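Local atomic coordinates of acyl-CoA dehydrogenase FadE3 (Mycobacterium smegmatis, PDB entry 4IV6), a protein that binds dihydroflavine-adenine dinucleotide and belongs to the acyl-CoA dehydrogenase family of flavoproteins, here as an assembly of four chains. Residues B[242-247]-B[307-312]; B[248-253]-B[324-329]; B[252-257]-B[297-302]. All coordinates share one frame; numbering follows the deposited sequence.

Contact 1 (B[242-247]-B[307-312]); sequences LEVGRL and EKFDAG
Phe309 reaches across from the last helical turn before Gly312 and sets its ring against three side chains of 242-247, those of Glu243, Val244 and Leu247. With CG anti to the backbone N (chi1 177°), the phenyl group stands well out from its own helix. This conformation lets the ring bridge a wide backbone separation, since the nearest CA atoms, those of Glu243 and Phe309, are 8.1 Å apart. The three partners overlap on the CD2–CE2–CZ side of the ring, Leu247 nearest its root and Val244 farther out. The CD1 methyl of Leu247 lies 4.1 Å from CD2 of Phe309 and about as near to CB. Val244 CG2 comes to 4.1 Å from Phe309 CE2 and also touches CZ. Glu243 OE1 approaches CE2 of Phe309 as well, at 4.0 Å, from a separate direction. The contact belongs to the helical C-terminal domain of the acyl-CoA dehydrogenase fold, where it joins helix 234-270 to the end of helix 282-310. A Schellman motif terminates the latter helix: Gly312 has a positive phi, and its N bonds back to Phe309 O at 3.2 Å. The aromatic residue thus belongs to the capped turn itself. The Glu243 chain leaves its helix with CG beside the backbone N (chi1 -68°) and runs extended beyond it, bringing the carboxylate up to the ring with the two planes 85° apart. That carboxylate is not left to the apolar ring alone, because OE2 forms a salt bridge with Lys240 one turn earlier. From the N-terminal domain, Met68 of helix 68-81 and Lys97 of helix 83-102 also pack on Phe309, while Thr93 of helix 83-102 touches Val244.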
ATOM      1  N   LEU B 242       9.286  -8.185  27.311  1.00 24.50           N
ATOM      2  CA  LEU B 242       8.874  -7.674  25.989  1.00 25.86           C
ATOM      3  C   LEU B 242       7.534  -6.925  25.965  1.00 24.07           C
ATOM      4  O   LEU B 242       7.264  -6.168  25.054  1.00 23.60           O
ATOM      5  CB  LEU B 242       8.806  -8.804  24.958  1.00 27.81           C
ATOM      6  CG  LEU B 242      10.129  -9.456  24.539  1.00 29.61           C
ATOM      7  CD1 LEU B 242       9.866 -10.723  23.737  1.00 31.14           C
ATOM      8  CD2 LEU B 242      10.968  -8.478  23.748  1.00 30.47           C
ATOM      9  N   GLU B 243       6.691  -7.140  26.951  1.00 23.91           N
ATOM     10  CA  GLU B 243       5.494  -6.302  27.085  1.00 22.65           C
ATOM     11  C   GLU B 243       5.913  -4.828  27.217  1.00 21.06           C
ATOM     12  O   GLU B 243       5.461  -3.969  26.450  1.00 20.52           O
ATOM     13  CB  GLU B 243       4.686  -6.751  28.291  1.00 23.86           C
ATOM     14  CG  GLU B 243       4.055  -8.126  28.114  1.00 25.62           C
ATOM     15  CD  GLU B 243       3.269  -8.610  29.328  1.00 27.67           C
ATOM     16  OE1 GLU B 243       3.191  -7.889  30.344  1.00 28.45           O
ATOM     17  OE2 GLU B 243       2.706  -9.733  29.255  1.00 30.07           O
ATOM     18  N   VAL B 244       6.809  -4.547  28.168  1.00 19.56           N
ATOM     19  CA  VAL B 244       7.369  -3.198  28.350  1.00 18.85           C
ATOM     20  C   VAL B 244       8.159  -2.780  27.112  1.00 18.11           C
ATOM     21  O   VAL B 244       8.011  -1.649  26.605  1.00 17.46           O
ATOM     22  CB  VAL B 244       8.294  -3.129  29.590  1.00 19.49           C
ATOM     23  CG1 VAL B 244       8.916  -1.758  29.715  1.00 19.97           C
ATOM     24  CG2 VAL B 244       7.513  -3.445  30.857  1.00 20.02           C
ATOM     25  N   GLY B 245       8.994  -3.684  26.613  1.00 17.75           N
ATOM     26  CA  GLY B 245       9.862  -3.354  25.496  1.00 18.12           C
ATOM     27  C   GLY B 245       9.098  -2.978  24.226  1.00 17.73           C
ATOM     28  O   GLY B 245       9.408  -1.995  23.569  1.00 17.64           O
ATOM     29  N   ARG B 246       8.098  -3.759  23.881  1.00 17.20           N
ATOM     30  CA  ARG B 246       7.310  -3.465  22.705  1.00 17.18           C
ATOM     31  C   ARG B 246       6.530  -2.136  22.860  1.00 15.85           C
ATOM     32  O   ARG B 246       6.434  -1.368  21.921  1.00 14.17           O
ATOM     33  CB  ARG B 246       6.362  -4.629  22.417  1.00 18.32           C
ATOM     34  CG  ARG B 246       7.094  -5.836  21.853  1.00 20.17           C
ATOM     35  CD  ARG B 246       6.234  -7.081  21.896  1.00 21.90           C
ATOM     36  NE  ARG B 246       6.897  -8.176  21.176  1.00 24.41           N
ATOM     37  CZ  ARG B 246       6.681  -9.474  21.385  1.00 25.11           C
ATOM     38  NH1 ARG B 246       5.841  -9.890  22.294  1.00 26.91           N
ATOM     39  NH2 ARG B 246       7.338 -10.360  20.687  1.00 27.46           N
ATOM     40  N   LEU B 247       5.980  -1.880  24.047  1.00 15.44           N
ATOM     41  CA  LEU B 247       5.271  -0.607  24.292  1.00 15.16           C
ATOM     42  C   LEU B 247       6.208   0.591  24.174  1.00 15.23           C
ATOM     43  O   LEU B 247       5.842   1.608  23.573  1.00 15.12           O
ATOM     44  CB  LEU B 247       4.537  -0.602  25.624  1.00 15.35           C
ATOM     45  CG  LEU B 247       3.299  -1.487  25.702  1.00 15.67           C
ATOM     46  CD1 LEU B 247       2.799  -1.597  27.138  1.00 16.16           C
ATOM     47  CD2 LEU B 247       2.194  -1.003  24.772  1.00 15.80           C
ATOM     48  N   GLU B 307      -3.024   1.189  28.759  1.00 20.02           N
ATOM     49  CA  GLU B 307      -4.029   1.092  29.808  1.00 22.31           C
ATOM     50  C   GLU B 307      -4.292  -0.367  30.156  1.00 22.32           C
ATOM     51  O   GLU B 307      -4.447  -0.697  31.327  1.00 22.59           O
ATOM     52  CB  GLU B 307      -5.354   1.724  29.379  1.00 24.89           C
ATOM     53  CG  GLU B 307      -5.319   3.229  29.236  1.00 28.24           C
ATOM     54  CD  GLU B 307      -5.298   3.986  30.569  1.00 30.84           C
ATOM     55  OE1 GLU B 307      -5.297   3.335  31.675  1.00 31.43           O
ATOM     56  OE2 GLU B 307      -5.278   5.248  30.481  1.00 31.90           O
ATOM     57  N   LYS B 308      -4.364  -1.248  29.157  1.00 22.04           N
ATOM     58  CA  LYS B 308      -4.562  -2.687  29.448  1.00 23.29           C
ATOM     59  C   LYS B 308      -3.434  -3.228  30.325  1.00 24.03           C
ATOM     60  O   LYS B 308      -3.678  -3.971  31.285  1.00 24.35           O
ATOM     61  CB  LYS B 308      -4.633  -3.541  28.192  1.00 23.86           C
ATOM     62  CG  LYS B 308      -5.928  -3.451  27.423  1.00 26.83           C
ATOM     63  CD  LYS B 308      -5.827  -4.282  26.155  1.00 28.90           C
ATOM     64  CE  LYS B 308      -6.936  -3.968  25.153  1.00 32.09           C
ATOM     65  NZ  LYS B 308      -8.265  -4.217  25.740  1.00 34.39           N
ATOM     66  N   PHE B 309      -2.197  -2.858  29.977  1.00 23.20           N
ATOM     67  CA  PHE B 309      -1.028  -3.250  30.762  1.00 23.50           C
ATOM     68  C   PHE B 309      -1.291  -2.868  32.206  1.00 25.10           C
ATOM     69  O   PHE B 309      -1.125  -3.676  33.094  1.00 25.55           O
ATOM     70  CB  PHE B 309       0.235  -2.554  30.243  1.00 21.90           C
ATOM     71  CG  PHE B 309       1.483  -2.853  31.040  1.00 22.16           C
ATOM     72  CD1 PHE B 309       1.770  -2.159  32.211  1.00 22.23           C
ATOM     73  CD2 PHE B 309       2.387  -3.809  30.601  1.00 21.81           C
ATOM     74  CE1 PHE B 309       2.933  -2.434  32.944  1.00 22.90           C
ATOM     75  CE2 PHE B 309       3.537  -4.076  31.326  1.00 22.13           C
ATOM     76  CZ  PHE B 309       3.804  -3.395  32.500  1.00 22.27           C
ATOM     77  N   ASP B 310      -1.698  -1.621  32.404  1.00 27.51           N
ATOM     78  CA  ASP B 310      -1.799  -1.023  33.720  1.00 31.69           C
ATOM     79  C   ASP B 310      -3.000  -1.530  34.506  1.00 34.52           C
ATOM     80  O   ASP B 310      -2.944  -1.605  35.726  1.00 34.96           O
ATOM     81  CB  ASP B 310      -1.895   0.498  33.586  1.00 33.43           C
ATOM     82  CG  ASP B 310      -0.912   1.203  34.451  1.00 35.80           C
ATOM     83  OD1 ASP B 310       0.300   0.841  34.411  1.00 34.64           O
ATOM     84  OD2 ASP B 310      -1.373   2.088  35.203  1.00 41.11           O
ATOM     85  N   ALA B 311      -4.080  -1.878  33.802  1.00 35.90           N
ATOM     86  CA  ALA B 311      -5.269  -2.430  34.435  1.00 37.68           C
ATOM     87  C   ALA B 311      -5.038  -3.887  34.835  1.00 37.84           C
ATOM     88  O   ALA B 311      -5.906  -4.506  35.420  1.00 40.49           O
ATOM     89  CB  ALA B 311      -6.464  -2.322  33.500  1.00 37.99           C
ATOM     90  N   GLY B 312      -3.882  -4.443  34.507  1.00 43.48           N
ATOM     91  CA  GLY B 312      -3.564  -5.814  34.882  1.00 43.58           C
ATOM     92  C   GLY B 312      -4.197  -6.807  33.937  1.00 43.55           C
ATOM     93  O   GLY B 312      -4.187  -8.001  34.198  1.00 43.76           O
TER

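Contact 2 (B[248-253]-B[324-329]); sequences QVAARA and LFASET
Ala326 and Ser327 meet Ala250 and Ala253 where helices 234-270 and 316-340 run side by side in nearly the same direction, their local axes 7.9 Å apart and inclined by 26°. In segment 324-329, Leu324 points away from this interface and packs on Asn369 and Ile376 of helix 369-383. Phe325 also looks elsewhere, packing on Ala298 and Leu301 of helix 282-310 and on Phe325 of a second subunit. Ala326 fills the interface: its CB sits 3.5 Å from Ala250 O and 3.9 Å from Ala253 CB, while its own carbonyl O receives the methyl of Ala253 at 3.5 Å. Next comes Ser327, whose N lies 3.7 Å from Ala253 CB; its OG is engaged by Lys323 O and Asn369 rather than by the facing helix. Glu328 points away and forms a salt bridge with Arg339 of a third subunit. At Thr329, OG1 donates to Phe325 O at 2.9 Å, approaching from the face of the carbonyl plane opposite to that used by Thr329 N, and also sits above one face of the Phe325 ring, near its rim. No hydrogen bond crosses between the two segments of this C-terminal helical domain: methyls lie against backbone carbonyls and one another, and the small size of alanine and serine permits this close spacing.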
ATOM      1  N   GLN B 248       7.416   0.480  24.722  1.00 15.46           N
ATOM      2  CA  GLN B 248       8.372   1.572  24.615  1.00 15.97           C
ATOM      3  C   GLN B 248       8.841   1.791  23.181  1.00 14.66           C
ATOM      4  O   GLN B 248       8.990   2.923  22.750  1.00 14.06           O
ATOM      5  CB  GLN B 248       9.541   1.451  25.596  1.00 17.86           C
ATOM      6  CG  GLN B 248      10.459   0.265  25.371  1.00 20.70           C
ATOM      7  CD  GLN B 248      11.725   0.606  24.564  1.00 22.96           C
ATOM      8  OE1 GLN B 248      11.833   1.709  23.986  1.00 23.86           O
ATOM      9  NE2 GLN B 248      12.700  -0.357  24.526  1.00 24.77           N
ATOM     10  N   VAL B 249       9.028   0.718  22.426  1.00 13.63           N
ATOM     11  CA  VAL B 249       9.395   0.879  21.028  1.00 13.13           C
ATOM     12  C   VAL B 249       8.255   1.500  20.230  1.00 12.51           C
ATOM     13  O   VAL B 249       8.518   2.366  19.384  1.00 12.32           O
ATOM     14  CB  VAL B 249       9.841  -0.444  20.399  1.00 13.27           C
ATOM     15  CG1 VAL B 249      10.052  -0.308  18.890  1.00 13.26           C
ATOM     16  CG2 VAL B 249      11.125  -0.935  21.059  1.00 13.98           C
ATOM     17  N   ALA B 250       7.011   1.074  20.485  1.00 12.00           N
ATOM     18  CA  ALA B 250       5.853   1.700  19.843  1.00 11.92           C
ATOM     19  C   ALA B 250       5.817   3.209  20.115  1.00 11.96           C
ATOM     20  O   ALA B 250       5.544   4.001  19.222  1.00 12.06           O
ATOM     21  CB  ALA B 250       4.565   1.046  20.293  1.00 11.80           C
ATOM     22  N   ALA B 251       6.078   3.597  21.356  1.00 12.22           N
ATOM     23  CA  ALA B 251       6.154   5.012  21.745  1.00 12.43           C
ATOM     24  C   ALA B 251       7.280   5.760  21.044  1.00 12.86           C
ATOM     25  O   ALA B 251       7.114   6.923  20.688  1.00 12.96           O
ATOM     26  CB  ALA B 251       6.324   5.137  23.257  1.00 12.72           C
ATOM     27  N   ARG B 252       8.443   5.121  20.866  1.00 13.31           N
ATOM     28  CA  ARG B 252       9.471   5.738  20.067  1.00 14.07           C
ATOM     29  C   ARG B 252       8.999   6.084  18.683  1.00 13.21           C
ATOM     30  O   ARG B 252       9.350   7.133  18.138  1.00 13.06           O
ATOM     31  CB  ARG B 252      10.672   4.832  19.878  1.00 15.74           C
ATOM     32  CG  ARG B 252      11.729   5.007  20.870  1.00 17.54           C
ATOM     33  CD  ARG B 252      12.974   4.243  20.454  1.00 18.91           C
ATOM     34  NE  ARG B 252      13.201   3.213  21.416  1.00 19.95           N
ATOM     35  CZ  ARG B 252      14.074   2.238  21.270  1.00 21.61           C
ATOM     36  NH1 ARG B 252      14.188   1.380  22.241  1.00 22.84           N
ATOM     37  NH2 ARG B 252      14.821   2.127  20.180  1.00 22.12           N
ATOM     38  N   ALA B 253       8.252   5.154  18.105  1.00 12.63           N
ATOM     39  CA  ALA B 253       7.777   5.277  16.751  1.00 12.40           C
ATOM     40  C   ALA B 253       6.680   6.351  16.664  1.00 12.04           C
ATOM     41  O   ALA B 253       6.685   7.163  15.748  1.00 11.91           O
ATOM     42  CB  ALA B 253       7.311   3.911  16.234  1.00 12.15           C
ATOM     43  N   LEU B 324       4.127  -3.108  16.067  1.00 11.62           N
ATOM     44  CA  LEU B 324       4.023  -3.347  14.631  1.00 11.41           C
ATOM     45  C   LEU B 324       3.348  -2.169  13.931  1.00 11.21           C
ATOM     46  O   LEU B 324       3.891  -1.613  12.974  1.00 11.03           O
ATOM     47  CB  LEU B 324       3.218  -4.623  14.360  1.00 11.45           C
ATOM     48  CG  LEU B 324       2.959  -4.983  12.881  1.00 11.64           C
ATOM     49  CD1 LEU B 324       4.270  -5.279  12.172  1.00 11.69           C
ATOM     50  CD2 LEU B 324       2.041  -6.174  12.836  1.00 11.81           C
ATOM     51  N   PHE B 325       2.180  -1.764  14.418  1.00 11.17           N
ATOM     52  CA  PHE B 325       1.456  -0.700  13.763  1.00 11.14           C
ATOM     53  C   PHE B 325       2.207   0.637  13.825  1.00 11.19           C
ATOM     54  O   PHE B 325       2.290   1.363  12.826  1.00 10.61           O
ATOM     55  CB  PHE B 325       0.059  -0.534  14.354  1.00 11.53           C
ATOM     56  CG  PHE B 325      -0.816   0.374  13.538  1.00 11.89           C
ATOM     57  CD1 PHE B 325      -1.428  -0.096  12.385  1.00 11.93           C
ATOM     58  CD2 PHE B 325      -0.990   1.703  13.890  1.00 12.13           C
ATOM     59  CE1 PHE B 325      -2.228   0.747  11.612  1.00 12.06           C
ATOM     60  CE2 PHE B 325      -1.773   2.555  13.110  1.00 12.33           C
ATOM     61  CZ  PHE B 325      -2.386   2.072  11.980  1.00 12.29           C
ATOM     62  N   ALA B 326       2.710   0.988  15.007  1.00 11.31           N
ATOM     63  CA  ALA B 326       3.332   2.289  15.160  1.00 11.73           C
ATOM     64  C   ALA B 326       4.623   2.401  14.336  1.00 11.83           C
ATOM     65  O   ALA B 326       4.901   3.445  13.752  1.00 12.09           O
ATOM     66  CB  ALA B 326       3.630   2.593  16.639  1.00 12.04           C
ATOM     67  N   SER B 327       5.442   1.361  14.350  1.00 12.24           N
ATOM     68  CA  SER B 327       6.709   1.372  13.615  1.00 12.43           C
ATOM     69  C   SER B 327       6.506   1.464  12.090  1.00 12.27           C
ATOM     70  O   SER B 327       7.228   2.233  11.411  1.00 12.14           O
ATOM     71  CB  SER B 327       7.564   0.156  13.980  1.00 12.88           C
ATOM     72  OG  SER B 327       6.990  -1.064  13.574  1.00 13.21           O
ATOM     73  N   GLU B 328       5.529   0.728  11.556  1.00 12.28           N
ATOM     74  CA  GLU B 328       5.226   0.802  10.115  1.00 12.52           C
ATOM     75  C   GLU B 328       4.666   2.193   9.794  1.00 12.75           C
ATOM     76  O   GLU B 328       5.055   2.820   8.792  1.00 12.31           O
ATOM     77  CB  GLU B 328       4.223  -0.276   9.699  1.00 12.72           C
ATOM     78  CG  GLU B 328       4.763  -1.681   9.770  1.00 12.88           C
ATOM     79  CD  GLU B 328       5.906  -1.948   8.804  1.00 13.33           C
ATOM     80  OE1 GLU B 328       5.946  -1.352   7.721  1.00 13.70           O
ATOM     81  OE2 GLU B 328       6.778  -2.775   9.103  1.00 12.97           O
ATOM     82  N   THR B 329       3.771   2.689  10.669  1.00 12.66           N
ATOM     83  CA  THR B 329       3.199   4.017  10.509  1.00 13.02           C
ATOM     84  C   THR B 329       4.282   5.100  10.531  1.00 12.77           C
ATOM     85  O   THR B 329       4.263   5.994   9.688  1.00 12.49           O
ATOM     86  CB  THR B 329       2.142   4.318  11.592  1.00 13.54           C
ATOM     87  OG1 THR B 329       1.003   3.483  11.356  1.00 14.00           O
ATOM     88  CG2 THR B 329       1.650   5.750  11.520  1.00 14.12           C
TER

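Contact 3 (B[252-257]-B[297-302]); sequences RATGVA and AARSLL
Thr254 is the one residue of 252-257 that touches 297-302, meeting Ala298, Arg299 and Leu302. The two helices are neighbours in the up-and-down bundle of the acyl-CoA dehydrogenase C-terminal domain, running nearly antiparallel (152°) with local axes 10.2 Å apart. The threonine divides its contacts between its two branches. CG2 lies 4.1 Å from Ala298 CB and 4.0 Å from Arg299 CG, the latter belonging to a side chain that crosses the threonine at about a right angle. The other branch, OG1, rests 3.6 Å from Leu302 CD2, a van der Waals contact. With OG1 set between the backbone N and the carbonyl carbon (chi1 58°), both branches face the second helix.

The polar ends are held mainly by a residue of a third helix. Glu76 of helix 68-81 uses OE2 both to hydrogen-bond Thr254 OG1 and to form a salt bridge with Arg299 NE, so one carboxylate oxygen links the two sides of the contact; Thr254 OG1 is further tied to Ala251 O in its own helix. Farther out, Ser300 packs on Ser300 of a second subunit, and Leu301 on its Tyr296, placing helix 282-310 at a subunit interface. Arg299 itself bends at chi3 (77°), just beyond the CG methylene that touches Thr254.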
ATOM      1  N   ARG B 252       8.443   5.121  20.866  1.00 13.31           N
ATOM      2  CA  ARG B 252       9.471   5.738  20.067  1.00 14.07           C
ATOM      3  C   ARG B 252       8.999   6.084  18.683  1.00 13.21           C
ATOM      4  O   ARG B 252       9.350   7.133  18.138  1.00 13.06           O
ATOM      5  CB  ARG B 252      10.672   4.832  19.878  1.00 15.74           C
ATOM      6  CG  ARG B 252      11.729   5.007  20.870  1.00 17.54           C
ATOM      7  CD  ARG B 252      12.974   4.243  20.454  1.00 18.91           C
ATOM      8  NE  ARG B 252      13.201   3.213  21.416  1.00 19.95           N
ATOM      9  CZ  ARG B 252      14.074   2.238  21.270  1.00 21.61           C
ATOM     10  NH1 ARG B 252      14.188   1.380  22.241  1.00 22.84           N
ATOM     11  NH2 ARG B 252      14.821   2.127  20.180  1.00 22.12           N
ATOM     12  N   ALA B 253       8.252   5.154  18.105  1.00 12.63           N
ATOM     13  CA  ALA B 253       7.777   5.277  16.751  1.00 12.40           C
ATOM     14  C   ALA B 253       6.680   6.351  16.664  1.00 12.04           C
ATOM     15  O   ALA B 253       6.685   7.163  15.748  1.00 11.91           O
ATOM     16  CB  ALA B 253       7.311   3.911  16.234  1.00 12.15           C
ATOM     17  N   THR B 254       5.757   6.411  17.625  1.00 11.94           N
ATOM     18  CA  THR B 254       4.794   7.489  17.571  1.00 11.71           C
ATOM     19  C   THR B 254       5.440   8.850  17.812  1.00 11.77           C
ATOM     20  O   THR B 254       4.968   9.837  17.296  1.00 11.76           O
ATOM     21  CB  THR B 254       3.594   7.315  18.505  1.00 11.71           C
ATOM     22  OG1 THR B 254       4.030   7.186  19.862  1.00 12.08           O
ATOM     23  CG2 THR B 254       2.763   6.138  18.059  1.00 11.78           C
ATOM     24  N   GLY B 255       6.547   8.883  18.548  1.00 12.01           N
ATOM     25  CA  GLY B 255       7.258  10.124  18.825  1.00 12.23           C
ATOM     26  C   GLY B 255       7.947  10.630  17.585  1.00 12.36           C
ATOM     27  O   GLY B 255       7.817  11.813  17.239  1.00 12.23           O
ATOM     28  N   VAL B 256       8.643   9.724  16.885  1.00 12.36           N
ATOM     29  CA  VAL B 256       9.282  10.075  15.622  1.00 12.69           C
ATOM     30  C   VAL B 256       8.225  10.515  14.580  1.00 12.50           C
ATOM     31  O   VAL B 256       8.386  11.524  13.903  1.00 12.40           O
ATOM     32  CB  VAL B 256      10.169   8.937  15.081  1.00 13.11           C
ATOM     33  CG1 VAL B 256      10.652   9.252  13.674  1.00 13.28           C
ATOM     34  CG2 VAL B 256      11.379   8.746  15.981  1.00 13.79           C
ATOM     35  N   ALA B 257       7.127   9.776  14.505  1.00 12.45           N
ATOM     36  CA  ALA B 257       5.990  10.167  13.669  1.00 12.36           C
ATOM     37  C   ALA B 257       5.434  11.550  14.007  1.00 12.65           C
ATOM     38  O   ALA B 257       5.133  12.326  13.081  1.00 12.94           O
ATOM     39  CB  ALA B 257       4.891   9.128  13.756  1.00 12.16           C
ATOM     40  N   ALA B 297      -4.524   6.987  14.746  1.00 12.55           N
ATOM     41  CA  ALA B 297      -4.793   5.539  14.930  1.00 12.53           C
ATOM     42  C   ALA B 297      -3.717   4.874  15.779  1.00 12.22           C
ATOM     43  O   ALA B 297      -4.000   4.103  16.702  1.00 12.30           O
ATOM     44  CB  ALA B 297      -4.915   4.834  13.571  1.00 12.68           C
ATOM     45  N   ALA B 298      -2.466   5.188  15.475  1.00 11.93           N
ATOM     46  CA  ALA B 298      -1.349   4.554  16.141  1.00 11.77           C
ATOM     47  C   ALA B 298      -1.250   4.965  17.585  1.00 11.96           C
ATOM     48  O   ALA B 298      -0.983   4.107  18.463  1.00 11.97           O
ATOM     49  CB  ALA B 298      -0.073   4.853  15.392  1.00 11.77           C
ATOM     50  N   ARG B 299      -1.480   6.257  17.876  1.00 12.21           N
ATOM     51  CA  ARG B 299      -1.436   6.695  19.277  1.00 12.54           C
ATOM     52  C   ARG B 299      -2.626   6.117  20.062  1.00 12.79           C
ATOM     53  O   ARG B 299      -2.487   5.760  21.229  1.00 12.42           O
ATOM     54  CB  ARG B 299      -1.384   8.219  19.390  1.00 13.23           C
ATOM     55  CG  ARG B 299      -0.135   8.853  18.764  1.00 13.38           C
ATOM     56  CD  ARG B 299      -0.068  10.342  19.104  1.00 14.11           C
ATOM     57  NE  ARG B 299       0.383  10.493  20.473  1.00 14.79           N
ATOM     58  CZ  ARG B 299      -0.354  10.844  21.530  1.00 16.15           C
ATOM     59  NH1 ARG B 299      -1.632  11.125  21.404  1.00 16.85           N
ATOM     60  NH2 ARG B 299       0.221  10.916  22.740  1.00 16.30           N
ATOM     61  N   SER B 300      -3.789   6.007  19.416  1.00 13.27           N
ATOM     62  CA  SER B 300      -4.966   5.456  20.082  1.00 13.76           C
ATOM     63  C   SER B 300      -4.731   4.006  20.469  1.00 13.78           C
ATOM     64  O   SER B 300      -5.017   3.586  21.608  1.00 13.86           O
ATOM     65  CB  SER B 300      -6.227   5.558  19.221  1.00 14.57           C
ATOM     66  OG  SER B 300      -6.595   6.909  18.975  1.00 14.98           O
ATOM     67  N   LEU B 301      -4.163   3.249  19.542  1.00 13.60           N
ATOM     68  CA  LEU B 301      -3.808   1.860  19.794  1.00 13.81           C
ATOM     69  C   LEU B 301      -2.783   1.743  20.951  1.00 13.57           C
ATOM     70  O   LEU B 301      -2.993   0.995  21.915  1.00 13.59           O
ATOM     71  CB  LEU B 301      -3.297   1.201  18.496  1.00 13.76           C
ATOM     72  CG  LEU B 301      -3.201  -0.334  18.432  1.00 14.25           C
ATOM     73  CD1 LEU B 301      -2.769  -0.772  17.033  1.00 14.39           C
ATOM     74  CD2 LEU B 301      -2.218  -0.875  19.433  1.00 14.30           C
ATOM     75  N   LEU B 302      -1.726   2.540  20.877  1.00 13.50           N
ATOM     76  CA  LEU B 302      -0.701   2.589  21.915  1.00 14.01           C
ATOM     77  C   LEU B 302      -1.264   2.871  23.326  1.00 14.58           C
ATOM     78  O   LEU B 302      -0.936   2.170  24.294  1.00 14.33           O
ATOM     79  CB  LEU B 302       0.370   3.605  21.537  1.00 14.15           C
ATOM     80  CG  LEU B 302       1.441   3.896  22.591  1.00 14.89           C
ATOM     81  CD1 LEU B 302       2.270   2.674  22.896  1.00 14.92           C
ATOM     82  CD2 LEU B 302       2.310   5.063  22.134  1.00 15.21           C
TER

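Helix 234-270 supplies the first half of every contact, in the order 242-247, 248-253 and 252-257; contacts 2 and 3 share Arg252 and Ala253. Continuing along the chain, helix 282-310 returns first at 297-302, closing contact 3, and then at 307-312, closing contact 1, so the loop of contact 3 lies within that of contact 1. Helix 316-340 follows, and 324-329 closes contact 2, whose loop crosses that of contact 1. Contacts 2 and 3 abut through Ala250 with Leu302, and Leu302 also meets Leu247 of contact 1. Together they tie three helices of the C-terminal domain into one block.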